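PDB 7K3P: UDP-glucose 4-epimerase from Campylobacter jejuni subsp. jejuni serotype O:2, which catalyses the NAD-dependent interconversion of UDP-glucose and UDP-galactose by inversion at sugar carbon 4, and probably acts on the N-acetylated sugars as well. Local coordinates for residues A[71-76]-A[93-98]; A[112-117]-A[160-165]; A[285-288]-A[294-297]. The protein carries 2 engineered substitutions. All coordinates share one frame; numbering follows the deposited sequence.

In the fold
Interactions 1 and 2 form two walls of one NAD pocket, whereas interaction 3 belongs to a remote part of the fold. The centres of interactions 1 and 2 lie 11 Å apart, and the two are joined directly: Ser97 N probably donates to Asn114 OD1 at 2.7 Å. Both bind the adenine amino group and the ribose next to the nicotinamide, from the loop side in interaction 1 and from the helix side in interaction 2. Interaction 3 has its centre 37 Å from that of interaction 1 and 35 Å from that of interaction 2, with nearest atoms about 17 and 20 Å away; it is local helix-to-strand packing.

Interaction 1 (A[71-76]-A[93-98]). With NAD (nicotinamide-adenine-dinucleotide), chain C.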
loop_
_atom_site.group_PDB
_atom_site.type_symbol
_atom_site.label_atom_id
_atom_site.label_comp_id
_atom_site.label_asym_id
_atom_site.label_seq_id
_atom_site.Cartn_x
_atom_site.Cartn_y
_atom_site.Cartn_z
ATOM N N GLN A 71 -9.598 0.913 22.844
ATOM C CA GLN A 71 -10.221 1.247 21.567
ATOM C C GLN A 71 -9.541 0.527 20.416
ATOM O O GLN A 71 -8.309 0.356 20.406
ATOM C CB GLN A 71 -10.068 2.739 21.293
ATOM C CG GLN A 71 -10.658 3.627 22.343
ATOM C CD GLN A 71 -11.078 4.948 21.760
ATOM O OE1 GLN A 71 -10.957 5.165 20.545
ATOM N NE2 GLN A 71 -11.584 5.845 22.613
ATOM N N ASP A 72 -10.330 0.173 19.412
ATOM C CA ASP A 72 -9.800 -0.493 18.238
ATOM C C ASP A 72 -9.588 0.525 17.112
ATOM O O ASP A 72 -10.466 1.339 16.812
ATOM C CB ASP A 72 -10.747 -1.601 17.795
ATOM C CG ASP A 72 -10.078 -2.596 16.880
ATOM O OD1 ASP A 72 -9.461 -2.154 15.892
ATOM O OD2 ASP A 72 -10.160 -3.808 17.163
ATOM N N LEU A 73 -8.405 0.486 16.509
ATOM C CA LEU A 73 -8.067 1.375 15.398
ATOM C C LEU A 73 -8.956 1.159 14.169
ATOM O O LEU A 73 -8.988 2.012 13.283
ATOM C CB LEU A 73 -6.590 1.198 15.006
ATOM C CG LEU A 73 -5.571 1.685 16.043
ATOM C CD1 LEU A 73 -4.153 1.247 15.657
ATOM C CD2 LEU A 73 -5.659 3.218 16.175
ATOM N N SER A 74 -9.650 0.022 14.090
ATOM C CA SER A 74 -10.546 -0.211 12.939
ATOM C C SER A 74 -11.867 0.567 13.050
ATOM O O SER A 74 -12.607 0.688 12.069
ATOM C CB SER A 74 -10.832 -1.703 12.746
ATOM O OG SER A 74 -11.555 -2.203 13.853
ATOM N N ASP A 75 -12.164 1.096 14.235
ATOM C CA ASP A 75 -13.334 1.978 14.408
ATOM C C ASP A 75 -12.876 3.389 14.068
ATOM O O ASP A 75 -12.410 4.133 14.961
ATOM C CB ASP A 75 -13.858 1.884 15.858
ATOM C CG ASP A 75 -14.833 3.011 16.225
ATOM O OD1 ASP A 75 -15.350 3.689 15.314
ATOM O OD2 ASP A 75 -15.061 3.241 17.442
ATOM N N PHE A 76 -12.999 3.772 12.794
ATOM C CA PHE A 76 -12.387 5.018 12.329
ATOM C C PHE A 76 -13.001 6.248 12.998
ATOM O O PHE A 76 -12.296 7.225 13.275
ATOM C CB PHE A 76 -12.450 5.178 10.803
ATOM C CG PHE A 76 -11.617 4.174 10.030
ATOM C CD1 PHE A 76 -10.747 3.306 10.681
ATOM C CD2 PHE A 76 -11.724 4.103 8.634
ATOM C CE1 PHE A 76 -9.986 2.363 9.953
ATOM C CE2 PHE A 76 -10.966 3.172 7.900
ATOM C CZ PHE A 76 -10.101 2.304 8.566
ATOM N N HIS A 93 3.395 4.869 17.115
ATOM C CA HIS A 93 2.454 3.874 16.587
ATOM C C HIS A 93 3.021 2.437 16.524
ATOM O O HIS A 93 3.720 2.077 15.569
ATOM C CB HIS A 93 1.985 4.335 15.197
ATOM C CG HIS A 93 1.019 3.406 14.528
ATOM N ND1 HIS A 93 0.029 2.716 15.232
ATOM C CD2 HIS A 93 0.870 3.043 13.235
ATOM C CE1 HIS A 93 -0.663 1.983 14.388
ATOM N NE2 HIS A 93 -0.184 2.156 13.165
ATOM N N PHE A 94 2.714 1.627 17.533
ATOM C CA PHE A 94 3.164 0.235 17.610
ATOM C C PHE A 94 2.110 -0.772 17.128
ATOM O O PHE A 94 2.452 -1.910 16.773
ATOM C CB PHE A 94 3.464 -0.158 19.061
ATOM C CG PHE A 94 4.679 0.505 19.651
ATOM C CD1 PHE A 94 5.961 0.058 19.341
ATOM C CD2 PHE A 94 4.536 1.544 20.559
ATOM C CE1 PHE A 94 7.082 0.667 19.904
ATOM C CE2 PHE A 94 5.644 2.161 21.123
ATOM C CZ PHE A 94 6.921 1.718 20.804
ATOM N N ALA A 95 0.830 -0.396 17.205
ATOM C CA ALA A 95 -0.264 -1.340 16.944
ATOM C C ALA A 95 -0.176 -1.931 15.537
ATOM O O ALA A 95 -0.103 -1.203 14.542
ATOM C CB ALA A 95 -1.629 -0.663 17.155
ATOM N N ALA A 96 -0.183 -3.259 15.465
ATOM C CA ALA A 96 -0.119 -3.962 14.194
ATOM C C ALA A 96 -0.236 -5.455 14.456
ATOM O O ALA A 96 -0.156 -5.883 15.607
ATOM C CB ALA A 96 1.215 -3.660 13.496
ATOM N N SER A 97 -0.407 -6.232 13.381
ATOM C CA SER A 97 -0.185 -7.676 13.417
ATOM C C SER A 97 1.242 -7.901 12.923
ATOM O O SER A 97 1.688 -7.199 12.010
ATOM C CB SER A 97 -1.186 -8.395 12.506
ATOM O OG SER A 97 -2.508 -8.099 12.894
ATOM N N ILE A 98 1.965 -8.861 13.504
ATOM C CA ILE A 98 3.425 -8.866 13.345
ATOM C C ILE A 98 4.084 -10.184 12.901
ATOM O O ILE A 98 5.308 -10.277 12.914
ATOM C CB ILE A 98 4.120 -8.426 14.655
ATOM C CG1 ILE A 98 4.081 -9.574 15.679
ATOM C CG2 ILE A 98 3.478 -7.131 15.194
ATOM C CD1 ILE A 98 4.819 -9.301 16.992
HETATM P PA NAD C . 2.603 -6.700 20.105
HETATM O O1A NAD C . 1.575 -7.647 19.535
HETATM O O2A NAD C . 3.033 -7.140 21.475
HETATM O O5B NAD C . 2.011 -5.245 20.249
HETATM C C5B NAD C . 0.946 -4.882 19.419
HETATM C C4B NAD C . -0.079 -4.175 20.215
HETATM O O4B NAD C . -0.984 -3.485 19.403
HETATM C C3B NAD C . -0.897 -5.175 21.091
HETATM O O3B NAD C . -0.979 -4.880 22.537
HETATM C C2B NAD C . -2.238 -5.291 20.328
HETATM O O2B NAD C . -3.297 -5.584 21.136
HETATM C C1B NAD C . -2.305 -3.920 19.738
HETATM N N9A NAD C . -3.203 -3.850 18.574
HETATM C C8A NAD C . -3.146 -4.612 17.463
HETATM N N7A NAD C . -4.138 -4.286 16.620
HETATM C C5A NAD C . -4.865 -3.300 17.160
HETATM C C6A NAD C . -6.001 -2.579 16.755
HETATM N N6A NAD C . -6.610 -2.853 15.476
HETATM N N1A NAD C . -6.500 -1.610 17.548
HETATM C C2A NAD C . -5.956 -1.322 18.744
HETATM N N3A NAD C . -4.856 -2.015 19.186
HETATM C C4A NAD C . -4.294 -2.996 18.421
HETATM O O3 NAD C . 3.831 -6.656 19.096
HETATM P PN NAD C . 5.224 -6.002 19.440
HETATM O O1N NAD C . 5.128 -5.176 20.710
HETATM O O2N NAD C . 6.217 -7.112 19.608
HETATM O O5D NAD C . 5.636 -5.084 18.221
HETATM C C5D NAD C . 5.048 -3.807 18.119
HETATM C C4D NAD C . 5.415 -3.129 16.810
HETATM O O4D NAD C . 6.800 -3.219 16.556
HETATM C C3D NAD C . 4.636 -3.633 15.600
HETATM O O3D NAD C . 4.331 -2.579 14.778
HETATM C C2D NAD C . 5.573 -4.491 14.860
HETATM O O2D NAD C . 5.308 -4.587 13.510
HETATM C C1D NAD C . 6.928 -3.823 15.213
HETATM N N1N NAD C . 8.151 -4.745 15.105
HETATM C C2N NAD C . 8.231 -5.749 16.050
HETATM C C3N NAD C . 9.315 -6.622 16.019
HETATM C C7N NAD C . 9.414 -7.722 17.044
HETATM O O7N NAD C . 8.552 -7.890 17.893
HETATM N N7N NAD C . 10.542 -8.591 17.007
HETATM C C4N NAD C . 10.294 -6.465 15.056
HETATM C C5N NAD C . 10.203 -5.460 14.120
HETATM C C6N NAD C . 9.116 -4.576 14.133
#
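Asp72 OD1 is met by three donors at the adenine end of the NAD site. The cofactor amino group NAD N6A reaches it at 3.0 Å with a bent hydrogen bond (135°), Ser74 N at 2.8 Å with a nearly straight one (170°), and Ser74 OG adds a weak bond. The bond from Ser74 N, two residues on, closes an Asx turn that steadies the carboxylate, while Asp72 OD2 is held by Asn48 ND2. Leu73 N donates to NAD N1A at 3.0 Å, so the adenine edge meets one acceptor and one donor from successive residues. From the ribose next to the nicotinamide, NAD O3D donates to Phe94 O at 2.8 Å.

Direct contact between the two loops is small and apolar. Leu73 CD1 abuts Ala95 CB at 3.5 Å and comes obliquely upon His93 CE1 at 3.8 Å. Leu73 CG stands opposite its own carbonyl carbon (chi1 -68°), and the extended second torsion carries CD1 across to the alanine. The imidazole of His93 is anchored elsewhere, by Ser22 OG at ND1 and Thr118 OG1 at NE2.

Both loops leave the C-terminal ends of parallel strands, 67-69 and 90-93, as in a Rossmann fold; Leu73 also packs on strand 42-46 and on helix 76-86, and His93 on helix 107-127.

Interaction 2 (A[112-117]-A[160-165]). With NAD (nicotinamide-adenine-dinucleotide), chain C.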
loop_
_atom_site.group_PDB
_atom_site.type_symbol
_atom_site.label_atom_id
_atom_site.label_comp_id
_atom_site.label_asym_id
_atom_site.label_seq_id
_atom_site.Cartn_x
_atom_site.Cartn_y
_atom_site.Cartn_z
ATOM N N MET A 112 -5.446 -5.138 6.394
ATOM C CA MET A 112 -6.489 -4.453 7.162
ATOM C C MET A 112 -5.938 -3.889 8.471
ATOM O O MET A 112 -6.106 -2.712 8.753
ATOM C CB MET A 112 -7.678 -5.382 7.459
ATOM C CG MET A 112 -8.501 -5.735 6.223
ATOM S SD MET A 112 -9.292 -4.322 5.414
ATOM C CE MET A 112 -10.594 -3.943 6.588
ATOM N N ASN A 113 -5.285 -4.724 9.269
ATOM C CA ASN A 113 -4.907 -4.294 10.606
ATOM C C ASN A 113 -3.673 -3.390 10.597
ATOM O O ASN A 113 -3.507 -2.522 11.458
ATOM C CB ASN A 113 -4.688 -5.486 11.534
ATOM C CG ASN A 113 -4.775 -5.092 13.005
ATOM O OD1 ASN A 113 -5.674 -4.343 13.407
ATOM N ND2 ASN A 113 -3.833 -5.578 13.810
ATOM N N ASN A 114 -2.821 -3.577 9.600
ATOM C CA ASN A 114 -1.645 -2.730 9.472
ATOM C C ASN A 114 -1.887 -1.546 8.531
ATOM O O ASN A 114 -2.112 -0.430 8.986
ATOM C CB ASN A 114 -0.440 -3.579 9.053
ATOM C CG ASN A 114 -0.095 -4.635 10.088
ATOM O OD1 ASN A 114 -0.697 -4.686 11.169
ATOM N ND2 ASN A 114 0.887 -5.478 9.775
ATOM N N THR A 115 -1.891 -1.792 7.228
ATOM C CA THR A 115 -1.978 -0.711 6.243
ATOM C C THR A 115 -3.256 0.137 6.324
ATOM O O THR A 115 -3.207 1.373 6.272
ATOM C CB THR A 115 -1.866 -1.282 4.828
ATOM O OG1 THR A 115 -0.765 -2.211 4.782
ATOM C CG2 THR A 115 -1.660 -0.179 3.827
ATOM N N VAL A 116 -4.406 -0.520 6.421
ATOM C CA VAL A 116 -5.672 0.210 6.449
ATOM C C VAL A 116 -5.827 1.032 7.730
ATOM O O VAL A 116 -6.127 2.219 7.669
ATOM C CB VAL A 116 -6.880 -0.732 6.246
ATOM C CG1 VAL A 116 -8.180 -0.044 6.650
ATOM C CG2 VAL A 116 -6.953 -1.180 4.789
ATOM N N ASN A 117 -5.636 0.402 8.881
ATOM C CA ASN A 117 -5.788 1.110 10.148
ATOM C C ASN A 117 -4.786 2.244 10.248
ATOM O O ASN A 117 -5.092 3.326 10.768
ATOM C CB ASN A 117 -5.624 0.158 11.341
ATOM C CG ASN A 117 -6.851 -0.705 11.555
ATOM O OD1 ASN A 117 -7.877 -0.443 10.959
ATOM N ND2 ASN A 117 -6.745 -1.735 12.398
ATOM N N ASN A 160 6.889 -10.732 1.681
ATOM C CA ASN A 160 5.676 -11.283 2.270
ATOM C C ASN A 160 4.680 -10.172 2.569
ATOM O O ASN A 160 5.040 -8.997 2.537
ATOM C CB ASN A 160 5.996 -12.092 3.524
ATOM C CG ASN A 160 6.819 -11.307 4.517
ATOM O OD1 ASN A 160 6.318 -10.361 5.141
ATOM N ND2 ASN A 160 8.094 -11.688 4.671
ATOM N N PRO A 161 3.413 -10.537 2.823
ATOM C CA PRO A 161 2.399 -9.494 3.010
ATOM C C PRO A 161 2.657 -8.649 4.262
ATOM O O PRO A 161 2.313 -7.463 4.248
ATOM C CB PRO A 161 1.092 -10.291 3.132
ATOM C CG PRO A 161 1.392 -11.626 2.396
ATOM C CD PRO A 161 2.829 -11.893 2.764
ATOM N N TYR A 162 3.238 -9.227 5.315
ATOM C CA TYR A 162 3.584 -8.420 6.482
ATOM C C TYR A 162 4.539 -7.304 6.070
ATOM O O TYR A 162 4.290 -6.127 6.347
ATOM C CB TYR A 162 4.207 -9.268 7.596
ATOM C CG TYR A 162 4.853 -8.443 8.712
ATOM C CD1 TYR A 162 4.080 -7.661 9.573
ATOM C CD2 TYR A 162 6.235 -8.448 8.898
ATOM C CE1 TYR A 162 4.661 -6.908 10.585
ATOM C CE2 TYR A 162 6.827 -7.701 9.911
ATOM C CZ TYR A 162 6.035 -6.941 10.752
ATOM O OH TYR A 162 6.631 -6.220 11.753
ATOM N N GLY A 163 5.629 -7.666 5.395
ATOM C CA GLY A 163 6.597 -6.673 4.949
ATOM C C GLY A 163 6.000 -5.628 4.018
ATOM O O GLY A 163 6.297 -4.428 4.140
ATOM N N ARG A 164 5.172 -6.077 3.077
ATOM C CA ARG A 164 4.486 -5.166 2.166
ATOM C C ARG A 164 3.528 -4.239 2.904
ATOM O O ARG A 164 3.413 -3.062 2.554
ATOM C CB ARG A 164 3.717 -5.940 1.075
ATOM C CG ARG A 164 4.614 -6.534 -0.003
ATOM C CD ARG A 164 3.837 -7.178 -1.135
ATOM N NE ARG A 164 3.478 -8.559 -0.837
ATOM C CZ ARG A 164 4.299 -9.596 -1.010
ATOM N NH1 ARG A 164 5.525 -9.388 -1.466
ATOM N NH2 ARG A 164 3.901 -10.838 -0.721
ATOM N N SER A 165 2.827 -4.771 3.906
ATOM C CA SER A 165 1.814 -3.984 4.616
ATOM C C SER A 165 2.462 -2.828 5.374
ATOM O O SER A 165 1.866 -1.763 5.529
ATOM C CB SER A 165 0.980 -4.858 5.574
ATOM O OG SER A 165 1.691 -5.221 6.745
HETATM P PA NAD C . 2.603 -6.700 20.105
HETATM O O1A NAD C . 1.575 -7.647 19.535
HETATM O O2A NAD C . 3.033 -7.140 21.475
HETATM O O5B NAD C . 2.011 -5.245 20.249
HETATM C C5B NAD C . 0.946 -4.882 19.419
HETATM C C4B NAD C . -0.079 -4.175 20.215
HETATM O O4B NAD C . -0.984 -3.485 19.403
HETATM C C3B NAD C . -0.897 -5.175 21.091
HETATM O O3B NAD C . -0.979 -4.880 22.537
HETATM C C2B NAD C . -2.238 -5.291 20.328
HETATM O O2B NAD C . -3.297 -5.584 21.136
HETATM C C1B NAD C . -2.305 -3.920 19.738
HETATM N N9A NAD C . -3.203 -3.850 18.574
HETATM C C8A NAD C . -3.146 -4.612 17.463
HETATM N N7A NAD C . -4.138 -4.286 16.620
HETATM C C5A NAD C . -4.865 -3.300 17.160
HETATM C C6A NAD C . -6.001 -2.579 16.755
HETATM N N6A NAD C . -6.610 -2.853 15.476
HETATM N N1A NAD C . -6.500 -1.610 17.548
HETATM C C2A NAD C . -5.956 -1.322 18.744
HETATM N N3A NAD C . -4.856 -2.015 19.186
HETATM C C4A NAD C . -4.294 -2.996 18.421
HETATM O O3 NAD C . 3.831 -6.656 19.096
HETATM P PN NAD C . 5.224 -6.002 19.440
HETATM O O1N NAD C . 5.128 -5.176 20.710
HETATM O O2N NAD C . 6.217 -7.112 19.608
HETATM O O5D NAD C . 5.636 -5.084 18.221
HETATM C C5D NAD C . 5.048 -3.807 18.119
HETATM C C4D NAD C . 5.415 -3.129 16.810
HETATM O O4D NAD C . 6.800 -3.219 16.556
HETATM C C3D NAD C . 4.636 -3.633 15.600
HETATM O O3D NAD C . 4.331 -2.579 14.778
HETATM C C2D NAD C . 5.573 -4.491 14.860
HETATM O O2D NAD C . 5.308 -4.587 13.510
HETATM C C1D NAD C . 6.928 -3.823 15.213
HETATM N N1N NAD C . 8.151 -4.745 15.105
HETATM C C2N NAD C . 8.231 -5.749 16.050
HETATM C C3N NAD C . 9.315 -6.622 16.019
HETATM C C7N NAD C . 9.414 -7.722 17.044
HETATM O O7N NAD C . 8.552 -7.890 17.893
HETATM N N7N NAD C . 10.542 -8.591 17.007
HETATM C C4N NAD C . 10.294 -6.465 15.056
HETATM C C5N NAD C . 10.203 -5.460 14.120
HETATM C C6N NAD C . 9.116 -4.576 14.133
#
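Two helices of the Rossmann-type domain, 107-127 and 161-179, run side by side here, and the second carries Tyr162 in its first turn, which together with Lys166 fits the YxxxK signature of short-chain dehydrogenase/reductase enzymes. The short segments are nearly parallel: their axes approach to 9.5 Å at an angle of 18°.

Across the helices, Ser165 meets two neighbouring residues with different atoms. Asn114 ND2 donates to Ser165 OG at 3.1 Å, with the hydroxyl oxygen close to the amide plane. That hydroxyl in turn donates to Tyr162 O at 2.8 Å, one turn back in its own helix; the torsion that sets OG between backbone N and carbonyl carbon (chi1 75°) allows it to serve both partners. Thr115 OG1 donates to Ser165 O at 2.8 Å, approaching in the carbonyl plane on a lone pair, with a C=O...donor angle of 107°. With Asn114 OD1 occupied by the Ser97 amide, both ends of this buried side chain are engaged, which fixes its rotation.

The adjacent faces bind NAD. Asn113 pairs with adenine through its whole amide: OD1 accepts from NAD N6A at 2.7 Å and ND2 donates to NAD N7A at 3.1 Å. On the outer side, Val116 packs on Val116 of the second subunit and Arg164 forms a salt bridge to Asp175 of that subunit, consistent with the helical dimer interface of UDP-galactose 4-epimerases.

Asn114 ND2 also lies at the edge of the Tyr162 ring, 3.9 Å from Tyr162 CD1, the amide and ring planes being steeply inclined. At the far end of that ring, Tyr162 OH shares a 2.7 Å hydrogen bond with NAD O2D.

Interaction 3 (A[285-288]-A[294-297]); sequences EAMK and DFKV
Charge and polarity centre on the amino group of Lys288, which reaches from helix 280-291 to the chain entering strand 296-300. Its NZ forms a salt bridge with Asp294 OD1 at 2.9 Å, meeting that oxygen nearly along the C-O bond direction, and a weak hydrogen bond with Phe295 O at 3.0 Å.

Aromatic contacts come from the same side chain. Extended beyond CG, it lies over one face of the Phe295 ring. A CH-pi contact places Lys288 CE 3.9 Å from the centroid of Phe295, only 2° off the ring normal, and Lys288 NZ makes a longer cation-pi contact at 5.0 Å from that centroid. Nearer the helix, Lys288 CG touches Phe295 CE2 at 3.5 Å.

Apolar packing is supplied by Met287 CG, which meets Phe295 CE2 obliquely at 4.0 Å. That carbon stands anti to the backbone N (chi1 -173°), and the bent chain beyond it leads away to helices 212-220 and 330-343.

The lysine thus works with both parts of its chain: methylenes cover a largely buried ring, while the ammonium group gathers carboxylate, carbonyl and pi density, which would be expected to favour its charged form.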
loop_
_atom_site.group_PDB
_atom_site.type_symbol
_atom_site.label_atom_id
_atom_site.label_comp_id
_atom_site.label_asym_id
_atom_site.label_seq_id
_atom_site.Cartn_x
_atom_site.Cartn_y
_atom_site.Cartn_z
ATOM N N GLU A 285 25.427 -20.670 23.265
ATOM C CA GLU A 285 26.232 -20.630 24.491
ATOM C C GLU A 285 25.591 -19.723 25.550
ATOM O O GLU A 285 25.383 -20.138 26.692
ATOM C CB GLU A 285 27.670 -20.176 24.194
ATOM C CG GLU A 285 28.680 -20.506 25.315
ATOM C CD GLU A 285 30.038 -19.805 25.148
ATOM O OE1 GLU A 285 30.363 -18.927 25.979
ATOM O OE2 GLU A 285 30.784 -20.138 24.200
ATOM N N ALA A 286 25.266 -18.490 25.162
ATOM C CA ALA A 286 24.599 -17.552 26.062
ATOM C C ALA A 286 23.261 -18.074 26.601
ATOM O O ALA A 286 22.995 -17.983 27.798
ATOM C CB ALA A 286 24.414 -16.197 25.382
ATOM N N MET A 287 22.409 -18.609 25.734
ATOM C CA MET A 287 21.111 -19.099 26.199
ATOM C C MET A 287 21.270 -20.247 27.197
ATOM O O MET A 287 20.555 -20.307 28.211
ATOM C CB MET A 287 20.220 -19.533 25.031
ATOM C CG MET A 287 18.795 -19.881 25.459
ATOM S SD MET A 287 17.901 -18.471 26.190
ATOM C CE MET A 287 17.737 -17.400 24.747
ATOM N N LYS A 288 22.206 -21.154 26.912
ATOM C CA LYS A 288 22.453 -22.294 27.792
ATOM C C LYS A 288 22.958 -21.829 29.163
ATOM O O LYS A 288 22.473 -22.280 30.206
ATOM C CB LYS A 288 23.428 -23.292 27.143
ATOM C CG LYS A 288 22.801 -24.108 26.002
ATOM C CD LYS A 288 23.742 -25.180 25.421
ATOM C CE LYS A 288 22.908 -26.240 24.688
ATOM N NZ LYS A 288 23.692 -27.337 24.053
ATOM N N ASP A 294 20.855 -27.386 29.220
ATOM C CA ASP A 294 21.707 -27.891 28.154
ATOM C C ASP A 294 20.840 -28.558 27.083
ATOM O O ASP A 294 20.898 -29.776 26.890
ATOM C CB ASP A 294 22.724 -28.883 28.726
ATOM C CG ASP A 294 23.759 -29.311 27.708
ATOM O OD1 ASP A 294 23.900 -28.613 26.673
ATOM O OD2 ASP A 294 24.436 -30.342 27.950
ATOM N N PHE A 295 20.035 -27.753 26.389
ATOM C CA PHE A 295 19.106 -28.275 25.381
ATOM C C PHE A 295 19.847 -28.886 24.200
ATOM O O PHE A 295 21.035 -28.626 24.001
ATOM C CB PHE A 295 18.125 -27.187 24.904
ATOM C CG PHE A 295 18.794 -25.960 24.346
ATOM C CD1 PHE A 295 19.198 -25.913 23.016
ATOM C CD2 PHE A 295 19.012 -24.848 25.152
ATOM C CE1 PHE A 295 19.816 -24.781 22.499
ATOM C CE2 PHE A 295 19.629 -23.713 24.649
ATOM C CZ PHE A 295 20.033 -23.679 23.320
ATOM N N LYS A 296 19.136 -29.700 23.422
ATOM C CA LYS A 296 19.733 -30.418 22.291
ATOM C C LYS A 296 20.011 -29.527 21.071
ATOM O O LYS A 296 19.088 -28.923 20.507
ATOM C CB LYS A 296 18.834 -31.589 21.868
ATOM C CG LYS A 296 18.583 -32.624 22.967
ATOM C CD LYS A 296 17.867 -33.868 22.435
ATOM C CE LYS A 296 16.413 -33.584 22.077
ATOM N NZ LYS A 296 15.620 -33.123 23.253
ATOM N N VAL A 297 21.278 -29.455 20.664
ATOM C CA VAL A 297 21.634 -28.820 19.392
ATOM C C VAL A 297 22.438 -29.744 18.471
ATOM O O VAL A 297 23.322 -30.485 18.924
ATOM C CB VAL A 297 22.348 -27.449 19.572
ATOM C CG1 VAL A 297 22.532 -27.116 21.041
ATOM C CG2 VAL A 297 23.669 -27.418 18.819
#